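Local coordinates for protein Bd3459 (Bdellovibrio bacteriovorus, PDB 5CEB) that is a predatory endopeptidase of the S13 family, whose members are generally assigned serine-type D-Ala-D-Ala carboxypeptidase activity, at residues N61-F66 / T306-I311; G117-Y122 / P188-I193; L139-N144 / I173-L178; I243-N248 / Q424-F429; S372-E377 / G415-K420. The protein carries 2 engineered substitutions. All blocks are in the same frame, centred on the assembly; numbering follows the deposited sequence.

The five contacts run from one end of the elongated chain to the other. Contact 1 lies against strand 40-48 of the five-stranded antiparallel sheet and contact 5, about 24 Å away between centres, at the hairpin turn of that sheet; contacts 2 and 3, about 19 Å apart, lie on the far side of the chain's centre from contact 1, contact 3 on the six-stranded mixed sheet. Contact 4 sits near the middle and touches contact 2 where Asn119 meets Arg246 and Pro428. In sequence, contact 3 falls between the two halves of contact 2, and both between the halves of contact 1. Segment 424-429 follows closely on 415-420, so the C-terminal loop links the two sheet-containing halves of the molecule.

Contact 1 of 5, residues N61-F66 / T306-I311; sequences NKDDKF and TCEMMI
The carboxylates of Asp63 and Glu308 lie stacked, planes only 15° apart, with Asp63 OD1 4.0 Å from Glu308 OE1, while the edge of the Phe66 ring meets a water in its plane. The setting is a helix N-terminus: a type I turn, Asn61 to Asp64, sits over the first turn of helix 307-323. Thr306 is the N-cap, its OG1 accepting from Met309 N at 3.0 Å, and its CG2 presses on the Asp63 backbone. Glu308 N gives a straight bond (169°) to Lys62 O, 3.0 Å away in the carbonyl plane. Two like charges so close are probably eased by the helix start and by Lys62, whose chain passes across Glu308 with CE 3.4 Å from OE2; Lys62 NZ itself turns to Asp59 O. Cys307 is disulfide-bonded to Cys45, fixing the helix start to strand 40-48. The water beside Phe66 donates to Asn61 O and Asp64 O and accepts from Cys307 N at 2.8 Å.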
# COMPACT_ATOMS: atom_id res chain seq x y z
N ASN A 61 3.37 -3.59 29.49
CA ASN A 61 2.79 -4.47 28.50
C ASN A 61 3.50 -4.37 27.15
O ASN A 61 3.04 -5.01 26.20
CB ASN A 61 1.29 -4.19 28.33
CG ASN A 61 0.49 -4.61 29.54
OD1 ASN A 61 0.93 -5.40 30.34
ND2 ASN A 61 -0.73 -4.12 29.63
N LYS A 62 4.62 -3.65 27.06
CA LYS A 62 5.24 -3.43 25.73
C LYS A 62 5.87 -4.68 25.06
O LYS A 62 6.25 -4.59 23.90
CB LYS A 62 6.31 -2.33 25.75
CG LYS A 62 7.52 -2.71 26.61
CD LYS A 62 8.35 -1.48 26.95
CE LYS A 62 9.51 -1.86 27.91
NZ LYS A 62 8.97 -2.09 29.26
N ASP A 63 6.02 -5.77 25.81
CA ASP A 63 6.44 -7.03 25.24
C ASP A 63 5.33 -8.12 25.22
O ASP A 63 5.65 -9.31 25.24
CB ASP A 63 7.71 -7.55 26.01
CG ASP A 63 8.59 -8.53 25.14
OD1 ASP A 63 8.42 -8.51 23.88
OD2 ASP A 63 9.43 -9.29 25.68
N ASP A 64 4.05 -7.73 25.22
CA ASP A 64 2.94 -8.70 25.09
C ASP A 64 2.28 -8.43 23.70
O ASP A 64 2.25 -7.32 23.21
CB ASP A 64 1.88 -8.50 26.18
CG ASP A 64 2.45 -8.54 27.61
OD1 ASP A 64 3.33 -9.34 27.91
OD2 ASP A 64 2.04 -7.71 28.43
N LYS A 65 1.80 -9.47 23.06
CA LYS A 65 1.21 -9.35 21.73
C LYS A 65 -0.23 -8.84 21.79
O LYS A 65 -1.01 -9.23 22.65
CB LYS A 65 1.28 -10.70 21.02
CG LYS A 65 2.67 -11.14 20.57
CD LYS A 65 2.62 -12.36 19.61
CE LYS A 65 1.80 -13.52 20.15
NZ LYS A 65 1.66 -14.62 19.14
N PHE A 66 -0.57 -7.94 20.89
CA PHE A 66 -1.92 -7.41 20.78
C PHE A 66 -2.27 -7.27 19.29
O PHE A 66 -1.37 -7.13 18.46
CB PHE A 66 -2.01 -6.00 21.45
CG PHE A 66 -1.77 -6.02 22.95
CD1 PHE A 66 -2.72 -6.54 23.81
CD2 PHE A 66 -0.62 -5.49 23.48
CE1 PHE A 66 -2.50 -6.59 25.17
CE2 PHE A 66 -0.37 -5.55 24.85
CZ PHE A 66 -1.33 -6.08 25.71
N THR A 306 4.06 -7.30 19.56
CA THR A 306 4.38 -6.44 20.71
C THR A 306 4.57 -5.00 20.26
O THR A 306 4.97 -4.71 19.12
CB THR A 306 5.63 -6.91 21.45
OG1 THR A 306 6.78 -6.75 20.59
CG2 THR A 306 5.47 -8.37 21.84
N CYS A 307 4.34 -4.10 21.20
CA CYS A 307 4.65 -2.67 21.01
C CYS A 307 6.15 -2.48 20.66
O CYS A 307 6.47 -1.78 19.67
CB CYS A 307 4.30 -1.92 22.32
SG CYS A 307 4.11 -0.19 22.14
N GLU A 308 7.04 -3.19 21.37
CA GLU A 308 8.48 -3.16 21.04
C GLU A 308 8.78 -3.52 19.58
O GLU A 308 9.62 -2.90 18.91
CB GLU A 308 9.31 -4.08 21.95
CG GLU A 308 9.41 -3.55 23.38
CD GLU A 308 10.31 -4.37 24.28
OE1 GLU A 308 10.84 -5.36 23.82
OE2 GLU A 308 10.48 -4.01 25.47
N MET A 309 8.12 -4.55 19.09
CA MET A 309 8.35 -4.96 17.70
C MET A 309 7.96 -3.87 16.73
O MET A 309 8.59 -3.73 15.67
CB MET A 309 7.58 -6.24 17.39
CG MET A 309 8.36 -7.49 17.75
SD MET A 309 9.89 -7.86 16.83
CE MET A 309 9.56 -7.07 15.28
N MET A 310 6.94 -3.10 17.07
CA MET A 310 6.51 -2.03 16.21
C MET A 310 7.57 -0.96 16.16
O MET A 310 7.82 -0.40 15.08
CB MET A 310 5.15 -1.45 16.62
CG MET A 310 4.02 -2.44 16.49
SD MET A 310 3.74 -3.03 14.79
CE MET A 310 4.70 -4.51 14.76
N ILE A 311 8.19 -0.65 17.30
CA ILE A 311 9.29 0.28 17.30
C ILE A 311 10.49 -0.23 16.47
O ILE A 311 11.10 0.53 15.76
CB ILE A 311 9.76 0.63 18.72
CG1 ILE A 311 8.59 1.17 19.59
CG2 ILE A 311 10.92 1.60 18.66
CD1 ILE A 311 7.90 2.46 19.08
O HOH W 1 2.65 -4.54 23.37
O HOH W 2 8.99 -8.24 21.25

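Contact 2 of 5, residues G117-Y122 / P188-I193; sequences GRNMSY and PGYYTI
Arg118 and Tyr190 both set CG opposite the backbone N (chi1 176° and -171°), and the arginine then runs fully extended, which brings its guanidinium flat over one face of the tyrosine ring. The planes are 7° apart and Arg118 CZ lies 3.7 Å from the ring centroid, a stacked cation-pi pair; Arg118 CD adds a CH-pi contact to the same ring. Two helices are joined here, their segments 118-122 and 188-193 crossing almost perpendicularly with axes 11.1 Å apart, a gap filled by long side chains. Asn119 reaches the far end of Tyr190: the hydroxyl OH donates to Asn119 OD1 at 2.7 Å, coming from above the amide plane, whereas OD1 lies near the plane of the ring. Tyr122 fits in beside them, its CE2 3.4 Å from Tyr190 CD1 and its CD2 3.8 Å from the edge of Tyr191 at CD1. In the plane of the guanidinium, Arg118 NH2 donates to Tyr122 OH at 2.8 Å. Tyr191 turns its own hydroxyl to Ser206 O. A cation on its face and a bond at its hydroxyl should limit both the tilt and the reach of Tyr190, while ring and phenol together hold the arginine flat.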
# COMPACT_ATOMS: atom_id res chain seq x y z
N GLY A 117 -5.28 -0.69 -10.53
CA GLY A 117 -6.67 -0.43 -10.22
C GLY A 117 -7.26 0.49 -11.27
O GLY A 117 -6.84 0.49 -12.43
N ARG A 118 -8.25 1.24 -10.85
CA ARG A 118 -8.97 2.05 -11.75
C ARG A 118 -8.07 3.12 -12.39
O ARG A 118 -8.18 3.35 -13.62
CB ARG A 118 -10.24 2.57 -11.10
CG ARG A 118 -11.05 3.53 -11.98
CD ARG A 118 -12.25 4.06 -11.22
NE ARG A 118 -13.13 4.72 -12.14
CZ ARG A 118 -14.25 5.36 -11.81
NH1 ARG A 118 -14.65 5.38 -10.54
NH2 ARG A 118 -14.96 5.96 -12.78
N ASN A 119 -7.20 3.75 -11.59
CA ASN A 119 -6.35 4.81 -12.07
C ASN A 119 -5.40 4.28 -13.11
O ASN A 119 -5.24 4.89 -14.18
CB ASN A 119 -5.62 5.50 -10.91
CG ASN A 119 -6.54 6.36 -10.09
OD1 ASN A 119 -7.54 6.90 -10.61
ND2 ASN A 119 -6.24 6.47 -8.80
N MET A 120 -4.79 3.16 -12.79
CA MET A 120 -3.85 2.58 -13.68
C MET A 120 -4.48 2.05 -14.98
O MET A 120 -3.85 2.08 -16.04
CB MET A 120 -3.08 1.46 -12.93
CG MET A 120 -1.87 0.95 -13.65
SD MET A 120 -0.61 2.23 -13.85
CE MET A 120 0.85 1.23 -14.05
N SER A 121 -5.69 1.57 -14.88
CA SER A 121 -6.47 1.09 -16.06
C SER A 121 -6.83 2.22 -16.99
O SER A 121 -6.70 2.09 -18.21
CB SER A 121 -7.76 0.41 -15.61
OG SER A 121 -7.42 -0.73 -14.88
N TYR A 122 -7.26 3.32 -16.39
CA TYR A 122 -7.49 4.56 -17.13
C TYR A 122 -6.26 5.07 -17.82
O TYR A 122 -6.32 5.51 -19.00
CB TYR A 122 -8.10 5.59 -16.25
CG TYR A 122 -9.60 5.47 -15.95
CD1 TYR A 122 -10.35 4.32 -16.25
CD2 TYR A 122 -10.28 6.57 -15.43
CE1 TYR A 122 -11.74 4.28 -16.01
CE2 TYR A 122 -11.64 6.53 -15.15
CZ TYR A 122 -12.37 5.39 -15.44
OH TYR A 122 -13.72 5.41 -15.19
N PRO A 188 -16.21 10.81 -17.44
CA PRO A 188 -15.47 12.06 -17.63
C PRO A 188 -15.06 12.79 -16.35
O PRO A 188 -13.96 13.34 -16.34
CB PRO A 188 -16.38 12.90 -18.43
CG PRO A 188 -17.32 11.94 -19.12
CD PRO A 188 -17.49 10.83 -18.14
N GLY A 189 -15.91 12.80 -15.32
CA GLY A 189 -15.56 13.46 -14.08
C GLY A 189 -14.37 12.78 -13.42
O GLY A 189 -13.37 13.40 -13.11
N TYR A 190 -14.45 11.49 -13.27
CA TYR A 190 -13.30 10.78 -12.63
C TYR A 190 -12.00 10.88 -13.45
O TYR A 190 -10.92 11.24 -12.94
CB TYR A 190 -13.69 9.31 -12.42
CG TYR A 190 -12.69 8.59 -11.61
CD1 TYR A 190 -11.51 8.18 -12.16
CD2 TYR A 190 -12.91 8.36 -10.23
CE1 TYR A 190 -10.57 7.50 -11.41
CE2 TYR A 190 -11.99 7.69 -9.48
CZ TYR A 190 -10.81 7.27 -10.06
OH TYR A 190 -9.88 6.63 -9.29
N TYR A 191 -12.10 10.67 -14.76
CA TYR A 191 -10.94 10.89 -15.61
C TYR A 191 -10.38 12.28 -15.64
O TYR A 191 -9.17 12.48 -15.66
CB TYR A 191 -11.28 10.45 -17.05
CG TYR A 191 -10.11 10.37 -17.93
CD1 TYR A 191 -9.33 9.22 -17.97
CD2 TYR A 191 -9.79 11.40 -18.77
CE1 TYR A 191 -8.25 9.12 -18.82
CE2 TYR A 191 -8.71 11.31 -19.62
CZ TYR A 191 -7.91 10.17 -19.61
OH TYR A 191 -6.82 10.09 -20.43
N THR A 192 -11.25 13.27 -15.65
CA THR A 192 -10.77 14.66 -15.61
C THR A 192 -9.95 14.96 -14.34
O THR A 192 -8.90 15.57 -14.42
CB THR A 192 -11.94 15.64 -15.74
OG1 THR A 192 -12.54 15.44 -17.01
CG2 THR A 192 -11.44 17.09 -15.65
N ILE A 193 -10.42 14.50 -13.18
CA ILE A 193 -9.72 14.73 -11.95
C ILE A 193 -8.38 14.00 -12.01
O ILE A 193 -7.36 14.54 -11.62
CB ILE A 193 -10.59 14.26 -10.75
CG1 ILE A 193 -11.80 15.18 -10.60
CG2 ILE A 193 -9.77 14.16 -9.45
CD1 ILE A 193 -11.49 16.66 -10.54

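Contact 3 of 5, residues L139-N144 / I173-L178; sequences LTFDEN and IVRATL
Helix-on-sheet packing joins these segments: the end of strand 135-141, in the mixed sheet, lies under helix 167-182, with segments 139-141 and 173-178 running at 148° to each other, axes 10.3 Å apart. Phe141 does most of the work. With CG between the backbone N and the carbonyl carbon (chi1 68°), its ring reaches the helix backbone itself, CZ coming 3.7 Å from Arg175 N and 3.8 Å from Arg175 CB. Val174 CG1 meets Phe141 CE2 at 3.7 Å, and Leu178 CD2 approaches Phe141 CD1 at 4.0 Å, at the opposite flank of the rim but on the same side of the ring plane. That Leu178 methyl also touches Leu139 CD2 at 4.2 Å, so one leucine branch bridges both strand side chains. No hydrogen bond crosses; the contact is made by apolar side chains and the nearby helix backbone. Leu139 continues into Ile106 and Ile108 of strand 104-109 and Val213 and Ile216 of strand 212-218, the strands on either side, while Leu178 also rests on Ile216.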
# COMPACT_ATOMS: atom_id res chain seq x y z
N LEU A 139 -8.17 -9.82 -26.18
CA LEU A 139 -7.35 -9.44 -25.04
C LEU A 139 -7.17 -10.70 -24.18
O LEU A 139 -8.14 -11.41 -23.90
CB LEU A 139 -8.02 -8.32 -24.26
CG LEU A 139 -7.30 -7.77 -23.01
CD1 LEU A 139 -5.89 -7.35 -23.36
CD2 LEU A 139 -8.04 -6.59 -22.41
N THR A 140 -5.91 -11.03 -23.90
CA THR A 140 -5.60 -12.13 -23.02
C THR A 140 -4.65 -11.63 -21.91
O THR A 140 -3.97 -10.64 -22.06
CB THR A 140 -4.99 -13.34 -23.75
OG1 THR A 140 -3.77 -12.96 -24.40
CG2 THR A 140 -5.99 -13.92 -24.77
N PHE A 141 -4.59 -12.39 -20.82
CA PHE A 141 -3.79 -12.01 -19.67
C PHE A 141 -3.41 -13.27 -18.91
O PHE A 141 -4.12 -14.29 -19.01
CB PHE A 141 -4.59 -11.05 -18.79
CG PHE A 141 -5.76 -11.68 -18.12
CD1 PHE A 141 -6.98 -11.75 -18.76
CD2 PHE A 141 -5.64 -12.25 -16.83
CE1 PHE A 141 -8.06 -12.36 -18.15
CE2 PHE A 141 -6.68 -12.87 -16.22
CZ PHE A 141 -7.92 -12.90 -16.87
N ASP A 142 -2.24 -13.26 -18.30
CA ASP A 142 -1.76 -14.38 -17.53
C ASP A 142 -2.04 -14.30 -16.04
O ASP A 142 -2.71 -13.36 -15.55
CB ASP A 142 -0.27 -14.67 -17.84
CG ASP A 142 0.69 -13.64 -17.25
OD1 ASP A 142 0.30 -12.79 -16.41
OD2 ASP A 142 1.85 -13.67 -17.69
N GLU A 143 -1.57 -15.32 -15.32
CA GLU A 143 -1.81 -15.41 -13.89
C GLU A 143 -1.14 -14.31 -13.04
O GLU A 143 -1.45 -14.23 -11.87
CB GLU A 143 -1.39 -16.74 -13.34
CG GLU A 143 0.08 -17.08 -13.52
CD GLU A 143 0.34 -17.92 -14.76
OE1 GLU A 143 -0.26 -17.67 -15.80
OE2 GLU A 143 1.14 -18.83 -14.67
N ASN A 144 -0.19 -13.57 -13.59
CA ASN A 144 0.50 -12.52 -12.84
C ASN A 144 -0.10 -11.16 -13.04
O ASN A 144 0.38 -10.15 -12.47
CB ASN A 144 1.98 -12.53 -13.18
CG ASN A 144 2.63 -13.82 -12.75
OD1 ASN A 144 2.40 -14.29 -11.65
ND2 ASN A 144 3.37 -14.46 -13.65
N ILE A 173 -11.91 -14.06 -11.82
CA ILE A 173 -12.36 -12.82 -11.15
C ILE A 173 -11.73 -11.60 -11.83
O ILE A 173 -12.38 -10.58 -12.03
CB ILE A 173 -11.98 -12.88 -9.64
CG1 ILE A 173 -12.78 -14.03 -8.97
CG2 ILE A 173 -12.23 -11.53 -8.95
CD1 ILE A 173 -12.19 -14.56 -7.68
N VAL A 174 -10.46 -11.70 -12.17
CA VAL A 174 -9.76 -10.65 -12.95
C VAL A 174 -10.45 -10.48 -14.32
O VAL A 174 -10.68 -9.36 -14.75
CB VAL A 174 -8.27 -10.98 -13.14
CG1 VAL A 174 -7.63 -10.02 -14.10
CG2 VAL A 174 -7.51 -10.99 -11.81
N ARG A 175 -10.77 -11.59 -15.00
CA ARG A 175 -11.43 -11.51 -16.30
C ARG A 175 -12.75 -10.77 -16.17
O ARG A 175 -13.03 -9.84 -16.93
CB ARG A 175 -11.72 -12.90 -16.85
CG ARG A 175 -12.48 -12.89 -18.17
CD ARG A 175 -13.16 -14.19 -18.44
NE ARG A 175 -14.43 -14.30 -17.70
CZ ARG A 175 -15.58 -13.72 -18.03
NH1 ARG A 175 -15.68 -12.92 -19.10
NH2 ARG A 175 -16.64 -13.93 -17.28
N ALA A 176 -13.59 -11.22 -15.23
CA ALA A 176 -14.89 -10.58 -14.96
C ALA A 176 -14.73 -9.07 -14.78
O ALA A 176 -15.36 -8.30 -15.48
CB ALA A 176 -15.55 -11.20 -13.74
N THR A 177 -13.82 -8.69 -13.91
CA THR A 177 -13.52 -7.28 -13.61
C THR A 177 -13.05 -6.49 -14.83
O THR A 177 -13.46 -5.32 -15.06
CB THR A 177 -12.43 -7.19 -12.53
OG1 THR A 177 -12.83 -7.92 -11.36
CG2 THR A 177 -12.16 -5.76 -12.15
N LEU A 178 -12.16 -7.11 -15.60
CA LEU A 178 -11.66 -6.51 -16.83
C LEU A 178 -12.80 -6.25 -17.83
O LEU A 178 -12.86 -5.17 -18.44
CB LEU A 178 -10.60 -7.38 -17.51
CG LEU A 178 -9.35 -6.87 -18.19
CD1 LEU A 178 -8.74 -5.72 -17.48
CD2 LEU A 178 -8.34 -7.98 -18.46

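Contact 4 of 5, residues I243-N248 / Q424-F429; sequences ILKRMN and QLPLPF
Pro426, at the centre of an inverse gamma turn closed by Leu427 N to Leu425 O (2.8 Å), bears against helix 240-249 at Arg246. Hydrogen bonding across the contact comes from the arginine alone. Its chain starts with CG opposite the backbone N (chi1 158°) and bends at chi2 and chi3, turning the edge of the guanidinium to the loop so that NH2 and NE both aim at Pro426 O. Arg246 NH2 lies 3.2 Å from Pro426 O and NE 3.3 Å from it, the latter a weak bond. The oxygen lies at the edge of the guanidinium, in its plane, yet NH2 approaches from well above the carbonyl plane. Apolar contact comes next: Pro426 CB packs 4.0 Å from Arg246 CB, and again 4.0 Å from Lys245 CG, so the ring sits over two consecutive helix residues. At the fringe, Gln424 crosses Lys245 at about a right angle, setting OE1 against the Lys245 methylenes, 3.8 Å from CD. Both polar ends go elsewhere: Lys245 NZ forms a salt bridge with Asp338, with Tyr421 OH and two backbone carbonyls adding bonds, and Gln424 NE2 bonds to Asp330. Helix 118-130 lies alongside, Asn119 touching both Arg246 and Pro428. Arg246 NH2 also lies 4.2 Å from Leu427 CD2.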
# COMPACT_ATOMS: atom_id res chain seq x y z
N ILE A 243 3.75 3.33 -4.35
CA ILE A 243 2.71 2.30 -4.10
C ILE A 243 2.46 2.14 -2.57
O ILE A 243 1.31 2.02 -2.11
CB ILE A 243 3.14 0.96 -4.72
CG1 ILE A 243 3.17 1.07 -6.26
CG2 ILE A 243 2.21 -0.19 -4.32
CD1 ILE A 243 3.89 -0.11 -6.89
N LEU A 244 3.56 2.09 -1.80
CA LEU A 244 3.49 2.00 -0.34
C LEU A 244 2.86 3.25 0.29
O LEU A 244 2.07 3.15 1.24
CB LEU A 244 4.88 1.72 0.26
CG LEU A 244 5.54 0.44 -0.28
CD1 LEU A 244 7.02 0.41 0.12
CD2 LEU A 244 4.75 -0.75 0.19
N LYS A 245 3.20 4.41 -0.26
CA LYS A 245 2.57 5.66 0.15
C LYS A 245 1.05 5.62 0.05
O LYS A 245 0.31 6.02 1.01
CB LYS A 245 3.10 6.86 -0.62
CG LYS A 245 2.57 8.24 -0.10
CD LYS A 245 3.23 8.69 1.21
CE LYS A 245 2.57 10.01 1.65
NZ LYS A 245 3.30 10.76 2.74
N ARG A 246 0.60 5.14 -1.10
CA ARG A 246 -0.81 5.00 -1.35
C ARG A 246 -1.40 4.03 -0.38
O ARG A 246 -2.41 4.33 0.23
CB ARG A 246 -1.11 4.56 -2.79
CG ARG A 246 -2.50 3.88 -2.98
CD ARG A 246 -3.66 4.81 -3.32
NE ARG A 246 -3.38 5.63 -4.49
CZ ARG A 246 -4.28 6.27 -5.26
NH1 ARG A 246 -5.61 6.17 -5.09
NH2 ARG A 246 -3.82 7.03 -6.25
N MET A 247 -0.79 2.86 -0.24
CA MET A 247 -1.30 1.86 0.67
C MET A 247 -1.47 2.37 2.13
O MET A 247 -2.45 2.07 2.79
CB MET A 247 -0.34 0.67 0.72
CG MET A 247 -0.76 -0.44 1.67
SD MET A 247 0.39 -1.79 1.68
CE MET A 247 1.83 -1.09 2.52
N ASN A 248 -0.47 3.09 2.60
CA ASN A 248 -0.43 3.51 4.02
C ASN A 248 -1.18 4.81 4.27
O ASN A 248 -1.46 5.13 5.41
CB ASN A 248 0.97 3.68 4.49
CG ASN A 248 1.72 2.34 4.61
OD1 ASN A 248 1.13 1.33 4.98
ND2 ASN A 248 2.94 2.35 4.31
N GLN A 424 2.49 14.73 -1.37
CA GLN A 424 2.75 14.05 -2.65
C GLN A 424 1.43 13.46 -3.15
O GLN A 424 0.55 13.15 -2.39
CB GLN A 424 3.74 12.88 -2.44
CG GLN A 424 5.12 13.22 -1.87
CD GLN A 424 5.84 11.98 -1.24
OE1 GLN A 424 5.27 10.89 -1.17
NE2 GLN A 424 7.08 12.15 -0.80
N LEU A 425 1.33 13.24 -4.44
CA LEU A 425 0.16 12.56 -4.99
C LEU A 425 0.56 11.16 -5.36
O LEU A 425 1.21 10.99 -6.37
CB LEU A 425 -0.30 13.30 -6.24
CG LEU A 425 -0.87 14.71 -6.03
CD1 LEU A 425 -1.15 15.31 -7.41
CD2 LEU A 425 -2.11 14.66 -5.13
N PRO A 426 0.15 10.14 -4.60
CA PRO A 426 0.71 8.80 -4.89
C PRO A 426 -0.00 8.02 -6.02
O PRO A 426 -0.62 6.94 -5.80
CB PRO A 426 0.58 8.07 -3.53
CG PRO A 426 -0.58 8.72 -2.89
CD PRO A 426 -0.63 10.14 -3.36
N LEU A 427 0.10 8.56 -7.23
CA LEU A 427 -0.50 7.90 -8.39
C LEU A 427 0.26 6.56 -8.71
O LEU A 427 1.44 6.41 -8.43
CB LEU A 427 -0.50 8.82 -9.59
CG LEU A 427 -1.43 10.00 -9.50
CD1 LEU A 427 -1.18 10.95 -10.69
CD2 LEU A 427 -2.86 9.55 -9.44
N PRO A 428 -0.47 5.58 -9.24
CA PRO A 428 0.13 4.31 -9.57
C PRO A 428 1.10 4.38 -10.79
O PRO A 428 1.78 3.36 -11.06
CB PRO A 428 -1.08 3.39 -9.89
CG PRO A 428 -2.14 4.28 -10.31
CD PRO A 428 -1.85 5.67 -9.72
N PHE A 429 1.22 5.53 -11.45
CA PHE A 429 2.14 5.67 -12.60
C PHE A 429 2.88 6.96 -12.39
O PHE A 429 2.38 7.84 -11.65
CB PHE A 429 1.35 5.72 -13.92
CG PHE A 429 0.16 6.68 -13.91
CD1 PHE A 429 0.34 8.04 -14.09
CD2 PHE A 429 -1.12 6.20 -13.65
CE1 PHE A 429 -0.73 8.90 -14.03
CE2 PHE A 429 -2.21 7.06 -13.61
CZ PHE A 429 -2.00 8.43 -13.81

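Contact 5 of 5, residues S372-E377 / G415-K420; sequences STKNGE and GPKAIK
Ser372 and Lys417 hold each other in two directions. Ser372 places OG opposite its backbone N (chi1 172°), pointing at the loop, and OG donates to Lys417 O at 2.7 Å; in return Lys417 N gives a nearly straight bond (176°) to Ser372 O at 2.8 Å, approaching from above that carbonyl's plane. Beside this pair Ile419 turns CG2 onto Ser372 CB, 3.5 Å away, so that an apolar contact adjoins the Ser372 hydrogen bonds. Lys417 CB rests 3.6 Å from Thr373 O, and its chain then runs out by that of Lys374, the two touching through methylenes, Lys374 CD to Lys417 CE at 4.3 Å. Lys374 CG lies beside Gly415 O, and bends at chi2 and chi4 leave CE near Pro416 O. Its own backbone N bonds to Gly415 O at 2.9 Å, while Thr373 CA makes a close CH···O approach to the same oxygen. Thr373 points its side chain back into the hairpin, OG1 donating to Gly376 O. Pro416, with no N-H to offer, stands opposite Thr373, and its ring leans on Val349 and Ser353. Two bonds therefore flank a Thr373–Pro416 pair that is itself non-hydrogen-bonded: a single antiparallel-type beta bridge, laid by the C-terminal loop on a hairpin whose strands, 364-373 and 376-385, are joined by a type I turn.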
# COMPACT_ATOMS: atom_id res chain seq x y z
N SER A 372 8.05 14.34 15.27
CA SER A 372 9.21 15.25 15.20
C SER A 372 9.01 16.37 16.26
O SER A 372 8.05 17.12 16.18
CB SER A 372 9.39 15.83 13.77
OG SER A 372 10.42 16.86 13.77
N THR A 373 9.90 16.44 17.21
CA THR A 373 9.83 17.35 18.37
C THR A 373 11.07 18.20 18.41
O THR A 373 12.07 17.92 17.71
CB THR A 373 9.71 16.56 19.72
OG1 THR A 373 10.99 16.04 20.07
CG2 THR A 373 8.75 15.36 19.59
N LYS A 374 11.07 19.17 19.31
CA LYS A 374 12.22 20.02 19.53
C LYS A 374 13.35 19.24 20.13
O LYS A 374 14.49 19.66 20.01
CB LYS A 374 11.89 21.22 20.43
CG LYS A 374 10.87 22.17 19.86
CD LYS A 374 11.43 22.99 18.71
CE LYS A 374 10.56 24.22 18.43
NZ LYS A 374 10.46 25.16 19.58
N ASN A 375 13.05 18.10 20.76
CA ASN A 375 14.08 17.18 21.26
C ASN A 375 14.56 16.12 20.27
O ASN A 375 15.41 15.31 20.64
CB ASN A 375 13.52 16.43 22.46
CG ASN A 375 13.43 17.28 23.69
OD1 ASN A 375 13.80 18.45 23.68
ND2 ASN A 375 12.89 16.71 24.77
N GLY A 376 13.99 16.08 19.06
CA GLY A 376 14.38 15.12 18.01
C GLY A 376 13.17 14.33 17.52
O GLY A 376 12.03 14.51 17.99
N GLU A 377 13.41 13.42 16.59
CA GLU A 377 12.38 12.47 16.17
C GLU A 377 12.26 11.33 17.17
O GLU A 377 13.27 10.83 17.71
CB GLU A 377 12.63 11.93 14.74
CG GLU A 377 12.86 13.10 13.77
CD GLU A 377 12.53 12.82 12.30
OE1 GLU A 377 11.70 11.95 11.99
OE2 GLU A 377 13.11 13.51 11.45
N GLY A 415 7.71 20.11 22.38
CA GLY A 415 6.73 20.61 21.41
C GLY A 415 7.13 20.18 20.04
O GLY A 415 8.22 19.64 19.86
N PRO A 416 6.25 20.41 19.06
CA PRO A 416 6.45 19.91 17.69
C PRO A 416 7.52 20.65 16.94
O PRO A 416 7.75 21.82 17.19
CB PRO A 416 5.09 20.15 17.03
CG PRO A 416 4.58 21.39 17.73
CD PRO A 416 4.97 21.15 19.18
N LYS A 417 8.22 19.95 16.07
CA LYS A 417 9.13 20.57 15.09
C LYS A 417 8.69 20.08 13.73
O LYS A 417 8.68 18.87 13.45
CB LYS A 417 10.58 20.12 15.34
CG LYS A 417 11.58 20.61 14.28
CD LYS A 417 13.03 20.25 14.58
CE LYS A 417 13.65 21.34 15.43
NZ LYS A 417 15.02 21.00 15.83
N ALA A 418 8.30 21.00 12.86
CA ALA A 418 7.83 20.61 11.53
C ALA A 418 8.85 19.73 10.79
O ALA A 418 10.03 20.03 10.81
CB ALA A 418 7.52 21.88 10.70
N ILE A 419 8.38 18.69 10.10
CA ILE A 419 9.20 18.03 9.08
C ILE A 419 9.12 18.73 7.73
O ILE A 419 8.15 19.42 7.43
CB ILE A 419 8.88 16.49 8.93
CG1 ILE A 419 7.47 16.24 8.38
CG2 ILE A 419 9.14 15.76 10.26
CD1 ILE A 419 7.18 14.74 8.19
N LYS A 420 10.15 18.54 6.92
CA LYS A 420 10.20 19.08 5.57
C LYS A 420 9.33 18.11 4.73
O LYS A 420 9.74 17.02 4.49
CB LYS A 420 11.67 19.07 5.06
CG LYS A 420 11.87 19.38 3.59
CD LYS A 420 13.25 19.97 3.34
CE LYS A 420 13.37 20.61 2.00
NZ LYS A 420 12.67 21.91 2.05